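Local coordinates for protein ZmpA Glycopeptidase (PDB 6XSX) that probably cleaves glycosylated proteins as a metal-dependent glycopeptidase, the chain here holding the M60 peptidase domain of a much longer protein, at residues A[65-77]-A[124-137]. Sequence-based numbering, arbitrary orientation.
With MES (2-(N-morpholino)-ethanesulfonic acid), chain C.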
ATOM      1  N   VAL A  65      35.098  11.394  10.877  1.00 21.96           N
ATOM      2  CA  VAL A  65      34.409  10.242  11.433  1.00 21.98           C
ATOM      3  C   VAL A  65      35.128   9.814  12.711  1.00 22.86           C
ATOM      4  O   VAL A  65      36.331   9.555  12.704  1.00 22.95           O
ATOM      5  CB  VAL A  65      34.358   9.089  10.410  1.00 22.20           C
ATOM      6  CG1 VAL A  65      33.770   7.816  11.008  1.00 22.10           C
ATOM      7  CG2 VAL A  65      33.625   9.471   9.127  1.00 21.15           C
ATOM      8  N   ASP A  66      34.373   9.729  13.807  1.00 23.68           N
ATOM      9  CA  ASP A  66      34.896   9.204  15.058  1.00 24.52           C
ATOM     10  C   ASP A  66      34.118   7.947  15.444  1.00 22.80           C
ATOM     11  O   ASP A  66      32.911   8.014  15.683  1.00 22.58           O
ATOM     12  CB  ASP A  66      34.889  10.300  16.132  1.00 28.00           C
ATOM     13  CG  ASP A  66      35.244   9.834  17.537  1.00 31.70           C
ATOM     14  OD1 ASP A  66      35.683   8.678  17.700  1.00 31.65           O
ATOM     15  OD2 ASP A  66      35.068  10.640  18.467  1.00 36.97           O
ATOM     16  N   VAL A  67      34.812   6.799  15.445  1.00 21.52           N
ATOM     17  CA  VAL A  67      34.323   5.545  16.015  1.00 22.16           C
ATOM     18  C   VAL A  67      35.433   4.992  16.908  1.00 23.57           C
ATOM     19  O   VAL A  67      36.579   5.433  16.795  1.00 22.87           O
ATOM     20  CB  VAL A  67      33.948   4.498  14.938  1.00 20.78           C
ATOM     21  CG1 VAL A  67      32.783   4.949  14.066  1.00 20.58           C
ATOM     22  CG2 VAL A  67      35.144   4.100  14.083  1.00 19.69           C
ATOM     23  N   GLU A  68      35.100   4.011  17.758  1.00 24.03           N
ATOM     24  CA  GLU A  68      36.120   3.279  18.490  1.00 26.54           C
ATOM     25  C   GLU A  68      37.045   2.602  17.488  1.00 26.11           C
ATOM     26  O   GLU A  68      36.580   2.066  16.484  1.00 26.56           O
ATOM     27  CB  GLU A  68      35.510   2.154  19.322  1.00 27.05           C
ATOM     28  CG  GLU A  68      34.796   2.627  20.563  1.00 31.26           C
ATOM     29  CD  GLU A  68      34.169   1.481  21.337  1.00 32.57           C
ATOM     30  OE1 GLU A  68      34.774   0.383  21.368  1.00 33.16           O
ATOM     31  OE2 GLU A  68      33.071   1.681  21.879  1.00 33.93           O
ATOM     32  N   ASP A  69      38.343   2.600  17.797  1.00 25.90           N
ATOM     33  CA  ASP A  69      39.344   1.995  16.931  1.00 27.13           C
ATOM     34  C   ASP A  69      38.918   0.583  16.563  1.00 26.32           C
ATOM     35  O   ASP A  69      38.514  -0.176  17.435  1.00 27.35           O
ATOM     36  CB  ASP A  69      40.718   1.960  17.602  1.00 26.83           C
ATOM     37  CG  ASP A  69      41.368   3.327  17.631  1.00 27.57           C
ATOM     38  OD1 ASP A  69      41.107   4.111  16.695  1.00 26.40           O
ATOM     39  OD2 ASP A  69      42.117   3.606  18.598  1.00 28.94           O
ATOM     40  N   GLY A  70      39.006   0.257  15.269  1.00 25.87           N
ATOM     41  CA  GLY A  70      38.783  -1.103  14.799  1.00 24.84           C
ATOM     42  C   GLY A  70      37.306  -1.449  14.585  1.00 25.55           C
ATOM     43  O   GLY A  70      37.001  -2.536  14.107  1.00 25.75           O
ATOM     44  N   LYS A  71      36.395  -0.537  14.954  1.00 24.73           N
ATOM     45  CA  LYS A  71      34.960  -0.783  14.874  1.00 23.91           C
ATOM     46  C   LYS A  71      34.408  -0.328  13.525  1.00 22.45           C
ATOM     47  O   LYS A  71      34.953   0.573  12.892  1.00 22.48           O
ATOM     48  CB  LYS A  71      34.222  -0.022  15.979  1.00 24.16           C
ATOM     49  CG  LYS A  71      34.438  -0.532  17.395  1.00 25.63           C
ATOM     50  CD  LYS A  71      34.227  -2.020  17.554  1.00 26.16           C
ATOM     51  CE  LYS A  71      34.559  -2.479  18.959  1.00 25.77           C
ATOM     52  NZ  LYS A  71      34.298  -3.927  19.111  1.00 27.95           N
ATOM     53  N   PRO A  72      33.291  -0.915  13.039  1.00 22.14           N
ATOM     54  CA  PRO A  72      32.728  -0.507  11.749  1.00 20.92           C
ATOM     55  C   PRO A  72      32.235   0.943  11.721  1.00 20.35           C
ATOM     56  O   PRO A  72      31.796   1.492  12.729  1.00 21.39           O
ATOM     57  CB  PRO A  72      31.629  -1.547  11.488  1.00 21.63           C
ATOM     58  CG  PRO A  72      31.261  -2.059  12.870  1.00 22.25           C
ATOM     59  CD  PRO A  72      32.554  -2.030  13.661  1.00 22.34           C
ATOM     60  N   THR A  73      32.350   1.561  10.545  1.00 19.74           N
ATOM     61  CA  THR A  73      32.072   2.973  10.354  1.00 19.44           C
ATOM     62  C   THR A  73      30.747   3.127   9.615  1.00 20.28           C
ATOM     63  O   THR A  73      30.404   2.283   8.781  1.00 21.01           O
ATOM     64  CB  THR A  73      33.173   3.630   9.517  1.00 19.81           C
ATOM     65  OG1 THR A  73      33.309   2.914   8.285  1.00 17.51           O
ATOM     66  CG2 THR A  73      34.498   3.702  10.248  1.00 18.51           C
ATOM     67  N   PRO A  74      29.985   4.214   9.889  1.00 20.24           N
ATOM     68  CA  PRO A  74      28.777   4.530   9.127  1.00 20.53           C
ATOM     69  C   PRO A  74      29.162   4.907   7.698  1.00 21.59           C
ATOM     70  O   PRO A  74      30.342   5.085   7.388  1.00 21.16           O
ATOM     71  CB  PRO A  74      28.191   5.759   9.843  1.00 20.00           C
ATOM     72  CG  PRO A  74      29.390   6.393  10.545  1.00 20.51           C
ATOM     73  CD  PRO A  74      30.274   5.224  10.923  1.00 20.15           C
ATOM     74  N   LYS A  75      28.139   5.008   6.847  1.00 20.82           N
ATOM     75  CA  LYS A  75      28.285   5.345   5.444  1.00 22.11           C
ATOM     76  C   LYS A  75      27.525   6.640   5.158  1.00 21.85           C
ATOM     77  O   LYS A  75      26.574   6.992   5.867  1.00 19.14           O
ATOM     78  CB  LYS A  75      27.800   4.160   4.600  1.00 22.68           C
ATOM     79  CG  LYS A  75      28.723   2.947   4.689  1.00 24.97           C
ATOM     80  CD  LYS A  75      28.056   1.587   4.685  1.00 25.47           C
ATOM     81  CE  LYS A  75      28.982   0.457   5.102  1.00 25.60           C
ATOM     82  NZ  LYS A  75      30.354   0.584   4.541  1.00 24.72           N
ATOM     83  N   LEU A  76      27.984   7.354   4.128  1.00 20.76           N
ATOM     84  CA  LEU A  76      27.226   8.452   3.560  1.00 21.89           C
ATOM     85  C   LEU A  76      26.483   7.923   2.336  1.00 21.13           C
ATOM     86  O   LEU A  76      27.002   7.058   1.618  1.00 20.48           O
ATOM     87  CB  LEU A  76      28.228   9.532   3.142  1.00 24.52           C
ATOM     88  CG  LEU A  76      27.867  10.972   3.483  1.00 26.71           C
ATOM     89  CD1 LEU A  76      27.585  11.128   4.973  1.00 27.11           C
ATOM     90  CD2 LEU A  76      29.005  11.898   3.064  1.00 26.55           C
ATOM     91  N   VAL A  77      25.256   8.429   2.142  1.00 19.08           N
ATOM     92  CA  VAL A  77      24.506   8.204   0.920  1.00 17.48           C
ATOM     93  C   VAL A  77      24.383   9.545   0.200  1.00 18.23           C
ATOM     94  O   VAL A  77      23.883  10.514   0.775  1.00 17.75           O
ATOM     95  CB  VAL A  77      23.129   7.561   1.200  1.00 17.38           C
ATOM     96  CG1 VAL A  77      22.303   7.392  -0.074  1.00 16.87           C
ATOM     97  CG2 VAL A  77      23.266   6.220   1.929  1.00 17.08           C
ATOM     98  N   ASN A 124      23.786   3.777   8.884  1.00 20.56           N
ATOM     99  CA  ASN A 124      24.627   3.203   9.920  1.00 21.09           C
ATOM    100  C   ASN A 124      24.110   1.814  10.269  1.00 21.57           C
ATOM    101  O   ASN A 124      23.517   1.624  11.329  1.00 22.74           O
ATOM    102  CB  ASN A 124      24.702   4.085  11.168  1.00 21.62           C
ATOM    103  CG  ASN A 124      25.818   3.661  12.101  1.00 20.75           C
ATOM    104  OD1 ASN A 124      26.831   3.130  11.651  1.00 20.88           O
ATOM    105  ND2 ASN A 124      25.630   3.867  13.393  1.00 20.23           N
ATOM    106  N   PRO A 125      24.330   0.804   9.393  1.00 21.11           N
ATOM    107  CA  PRO A 125      23.626  -0.476   9.499  1.00 21.35           C
ATOM    108  C   PRO A 125      24.306  -1.486  10.429  1.00 21.72           C
ATOM    109  O   PRO A 125      24.559  -2.628  10.045  1.00 23.32           O
ATOM    110  CB  PRO A 125      23.590  -0.905   8.019  1.00 19.98           C
ATOM    111  CG  PRO A 125      24.940  -0.434   7.490  1.00 20.82           C
ATOM    112  CD  PRO A 125      25.243   0.852   8.240  1.00 19.91           C
ATOM    113  N   TYR A 126      24.588  -1.055  11.664  1.00 23.29           N
ATOM    114  CA  TYR A 126      25.270  -1.879  12.651  1.00 24.34           C
ATOM    115  C   TYR A 126      24.561  -1.765  13.993  1.00 24.97           C
ATOM    116  O   TYR A 126      23.919  -0.757  14.287  1.00 25.09           O
ATOM    117  CB  TYR A 126      26.741  -1.460  12.781  1.00 24.44           C
ATOM    118  CG  TYR A 126      27.494  -1.532  11.478  1.00 24.52           C
ATOM    119  CD1 TYR A 126      27.950  -2.747  10.981  1.00 24.26           C
ATOM    120  CD2 TYR A 126      27.719  -0.390  10.725  1.00 23.86           C
ATOM    121  CE1 TYR A 126      28.628  -2.824   9.773  1.00 24.19           C
ATOM    122  CE2 TYR A 126      28.381  -0.452   9.510  1.00 24.35           C
ATOM    123  CZ  TYR A 126      28.832  -1.670   9.034  1.00 24.44           C
ATOM    124  OH  TYR A 126      29.481  -1.717   7.836  1.00 26.19           O
ATOM    125  N   THR A 127      24.722  -2.801  14.817  1.00 25.87           N
ATOM    126  CA  THR A 127      24.166  -2.813  16.163  1.00 25.63           C
ATOM    127  C   THR A 127      25.173  -2.229  17.152  1.00 27.18           C
ATOM    128  O   THR A 127      26.371  -2.159  16.869  1.00 29.59           O
ATOM    129  CB  THR A 127      23.807  -4.241  16.578  1.00 25.52           C
ATOM    130  OG1 THR A 127      25.039  -4.935  16.782  1.00 27.18           O
ATOM    131  CG2 THR A 127      22.958  -4.965  15.551  1.00 23.92           C
ATOM    132  N   SER A 128      24.657  -1.807  18.309  1.00 27.38           N
ATOM    133  CA  SER A 128      25.442  -1.382  19.457  1.00 28.29           C
ATOM    134  C   SER A 128      26.554  -2.381  19.747  1.00 28.11           C
ATOM    135  O   SER A 128      27.710  -1.991  19.885  1.00 26.13           O
ATOM    136  CB  SER A 128      24.557  -1.234  20.655  1.00 28.20           C
ATOM    137  OG  SER A 128      23.899   0.016  20.591  1.00 34.62           O
ATOM    138  N   GLU A 129      26.177  -3.662  19.851  1.00 28.19           N
ATOM    139  CA  GLU A 129      27.125  -4.713  20.187  1.00 28.88           C
ATOM    140  C   GLU A 129      28.246  -4.749  19.145  1.00 30.48           C
ATOM    141  O   GLU A 129      29.400  -4.943  19.501  1.00 30.07           O
ATOM    142  CB  GLU A 129      26.415  -6.054  20.387  1.00 26.64           C
ATOM    143  N   GLU A 130      27.904  -4.522  17.867  1.00 30.77           N
ATOM    144  CA  GLU A 130      28.865  -4.578  16.770  1.00 29.74           C
ATOM    145  C   GLU A 130      29.787  -3.358  16.761  1.00 28.77           C
ATOM    146  O   GLU A 130      30.971  -3.476  16.460  1.00 27.71           O
ATOM    147  CB  GLU A 130      28.144  -4.640  15.421  1.00 30.22           C
ATOM    148  CG  GLU A 130      27.578  -6.010  15.099  1.00 28.88           C
ATOM    149  CD  GLU A 130      26.699  -6.062  13.862  1.00 28.23           C
ATOM    150  OE1 GLU A 130      26.194  -5.004  13.433  1.00 27.29           O
ATOM    151  OE2 GLU A 130      26.517  -7.162  13.337  1.00 29.41           O
ATOM    152  N   GLN A 131      29.237  -2.179  17.070  1.00 28.10           N
ATOM    153  CA  GLN A 131      29.900  -0.930  16.724  1.00 26.27           C
ATOM    154  C   GLN A 131      30.527  -0.278  17.954  1.00 25.92           C
ATOM    155  O   GLN A 131      31.454   0.518  17.822  1.00 24.70           O
ATOM    156  CB  GLN A 131      28.912  -0.012  16.002  1.00 25.41           C
ATOM    157  CG  GLN A 131      29.508   1.296  15.499  1.00 23.85           C
ATOM    158  CD  GLN A 131      28.506   2.001  14.622  1.00 23.59           C
ATOM    159  OE1 GLN A 131      27.458   2.458  15.085  1.00 23.69           O
ATOM    160  NE2 GLN A 131      28.809   2.070  13.336  1.00 22.14           N
ATOM    161  N   GLY A 132      30.027  -0.614  19.148  1.00 25.61           N
ATOM    162  CA  GLY A 132      30.485   0.063  20.349  1.00 24.91           C
ATOM    163  C   GLY A 132      29.828   1.437  20.470  1.00 27.34           C
ATOM    164  O   GLY A 132      28.620   1.565  20.257  1.00 27.16           O
ATOM    165  N   ARG A 133      30.624   2.467  20.796  1.00 26.27           N
ATOM    166  CA  ARG A 133      30.042   3.777  21.050  1.00 27.29           C
ATOM    167  C   ARG A 133      29.501   4.354  19.739  1.00 27.35           C
ATOM    168  O   ARG A 133      29.979   4.013  18.654  1.00 26.92           O
ATOM    169  CB  ARG A 133      31.008   4.690  21.818  1.00 26.85           C
ATOM    170  CG  ARG A 133      32.126   5.276  20.968  1.00 29.03           C
ATOM    171  CD  ARG A 133      32.837   6.448  21.615  1.00 28.09           C
ATOM    172  NE  ARG A 133      33.895   6.922  20.738  1.00 28.37           N
ATOM    173  CZ  ARG A 133      35.161   6.514  20.787  1.00 29.25           C
ATOM    174  NH1 ARG A 133      35.533   5.613  21.681  1.00 27.81           N
ATOM    175  NH2 ARG A 133      36.050   7.010  19.939  1.00 27.88           N
ATOM    176  N   LYS A 134      28.468   5.195  19.856  1.00 25.41           N
ATOM    177  CA  LYS A 134      27.827   5.773  18.688  1.00 24.71           C
ATOM    178  C   LYS A 134      28.850   6.588  17.909  1.00 24.18           C
ATOM    179  O   LYS A 134      29.577   7.400  18.483  1.00 24.14           O
ATOM    180  CB  LYS A 134      26.682   6.699  19.102  1.00 24.82           C
ATOM    181  CG  LYS A 134      25.525   6.003  19.790  1.00 26.44           C
ATOM    182  CD  LYS A 134      24.445   6.954  20.237  1.00 27.05           C
ATOM    183  CE  LYS A 134      23.642   6.362  21.376  1.00 31.14           C
ATOM    184  NZ  LYS A 134      22.216   6.743  21.273  1.00 32.64           N
ATOM    185  N   PRO A 135      28.911   6.425  16.571  1.00 22.98           N
ATOM    186  CA  PRO A 135      29.756   7.282  15.740  1.00 21.81           C
ATOM    187  C   PRO A 135      29.364   8.755  15.852  1.00 22.88           C
ATOM    188  O   PRO A 135      28.199   9.093  16.076  1.00 21.95           O
ATOM    189  CB  PRO A 135      29.478   6.798  14.306  1.00 21.11           C
ATOM    190  CG  PRO A 135      28.902   5.411  14.474  1.00 21.68           C
ATOM    191  CD  PRO A 135      28.151   5.434  15.792  1.00 22.16           C
ATOM    192  N   LYS A 136      30.366   9.621  15.700  1.00 22.41           N
ATOM    193  CA  LYS A 136      30.148  11.042  15.524  1.00 23.72           C
ATOM    194  C   LYS A 136      30.738  11.413  14.174  1.00 24.30           C
ATOM    195  O   LYS A 136      31.819  10.936  13.835  1.00 23.91           O
ATOM    196  CB  LYS A 136      30.879  11.844  16.604  1.00 24.80           C
ATOM    197  CG  LYS A 136      30.346  11.677  18.018  1.00 27.37           C
ATOM    198  CD  LYS A 136      31.389  12.026  19.063  1.00 29.95           C
ATOM    199  CE  LYS A 136      30.826  12.093  20.465  1.00 33.13           C
ATOM    200  NZ  LYS A 136      29.737  13.093  20.550  1.00 35.15           N
ATOM    201  N   ILE A 137      30.014  12.230  13.399  1.00 23.05           N
ATOM    202  CA  ILE A 137      30.590  12.713  12.157  1.00 24.43           C
ATOM    203  C   ILE A 137      30.341  14.211  12.016  1.00 23.10           C
ATOM    204  O   ILE A 137      29.400  14.760  12.599  1.00 21.64           O
ATOM    205  CB  ILE A 137      30.137  11.914  10.912  1.00 25.94           C
ATOM    206  CG1 ILE A 137      28.772  12.355  10.385  1.00 26.37           C
ATOM    207  CG2 ILE A 137      30.205  10.406  11.134  1.00 27.13           C
ATOM    208  CD1 ILE A 137      28.513  11.903   8.964  1.00 29.44           C
TER
HETATM  209  O1  MES C1302      45.101   5.392  23.667  1.00 64.81           O
HETATM  210  C2  MES C1302      44.315   4.734  24.653  1.00 61.57           C
HETATM  211  C3  MES C1302      43.022   4.209  24.075  1.00 59.02           C
HETATM  212  N4  MES C1302      42.256   5.324  23.431  1.00 58.00           N
HETATM  213  C5  MES C1302      43.121   6.022  22.425  1.00 59.38           C
HETATM  214  C6  MES C1302      44.394   6.483  23.092  1.00 63.99           C
HETATM  215  C7  MES C1302      40.950   4.838  22.867  1.00 52.77           C
HETATM  216  C8  MES C1302      40.674   5.201  21.418  1.00 45.07           C
HETATM  217  S   MES C1302      39.086   4.598  20.873  1.00 41.38           S
HETATM  218  O1S MES C1302      39.278   3.206  20.584  1.00 39.75           O
HETATM  219  O2S MES C1302      38.725   5.353  19.706  1.00 43.04           O
HETATM  220  O3S MES C1302      38.189   4.827  21.969  1.00 42.20           O
HETATM  221  O   HOH W   1      32.194   8.101  18.715  1.00 24.41           O
HETATM  222  O   HOH W   2      32.234   3.114  17.692  1.00 22.20           O
HETATM  223  O   HOH W   3      31.136   0.200   7.291  1.00 20.56           O
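Arg133 reaches across to Asp66, its NH2 giving a salt bridge to OD1 (2.8 Å) on the syn lone pair, with the carboxylate turned 69° from the guanidinium plane. NH1 and NH2 also bind the sulfonate of a MES molecule, probably from the crystallisation liquor, which Asp69 N holds as well. Glu68 passes its CG 3.3 Å from Arg133 NH1, and its chain, extended beyond CG, carries OE2 to Arg133 N (2.8 Å), which meets it from above the carboxylate plane. Further along, Pro72 CB sits over the centre of the Tyr126 ring in a CH-pi contact, 3.7 Å from the centroid. Gln131 NE2 donates to Pro72 O (3.1 Å) and to Asn124 OD1 (2.8 Å); Asn124 ND2 returns a bond to Gln131 OE1, so the two amides pair and their flips are fixed; Ser29 OG also bonds Gln131 OE1, and Asn124 ND2 also bonds Gln28 O. Both segments connect the two sheets of this β-rich part of the M60 domain: 65-77 links strands 60-66 and 75-80; segment 124-137 links 117-123 and 136-140. Asp66 and Lys136 form an antiparallel hydrogen-bonded pair, while Pro135 packs against Val67 and Pro74. Just after Tyr126, Thr127 and Glu130 form a capping box at the start of helix 128-131.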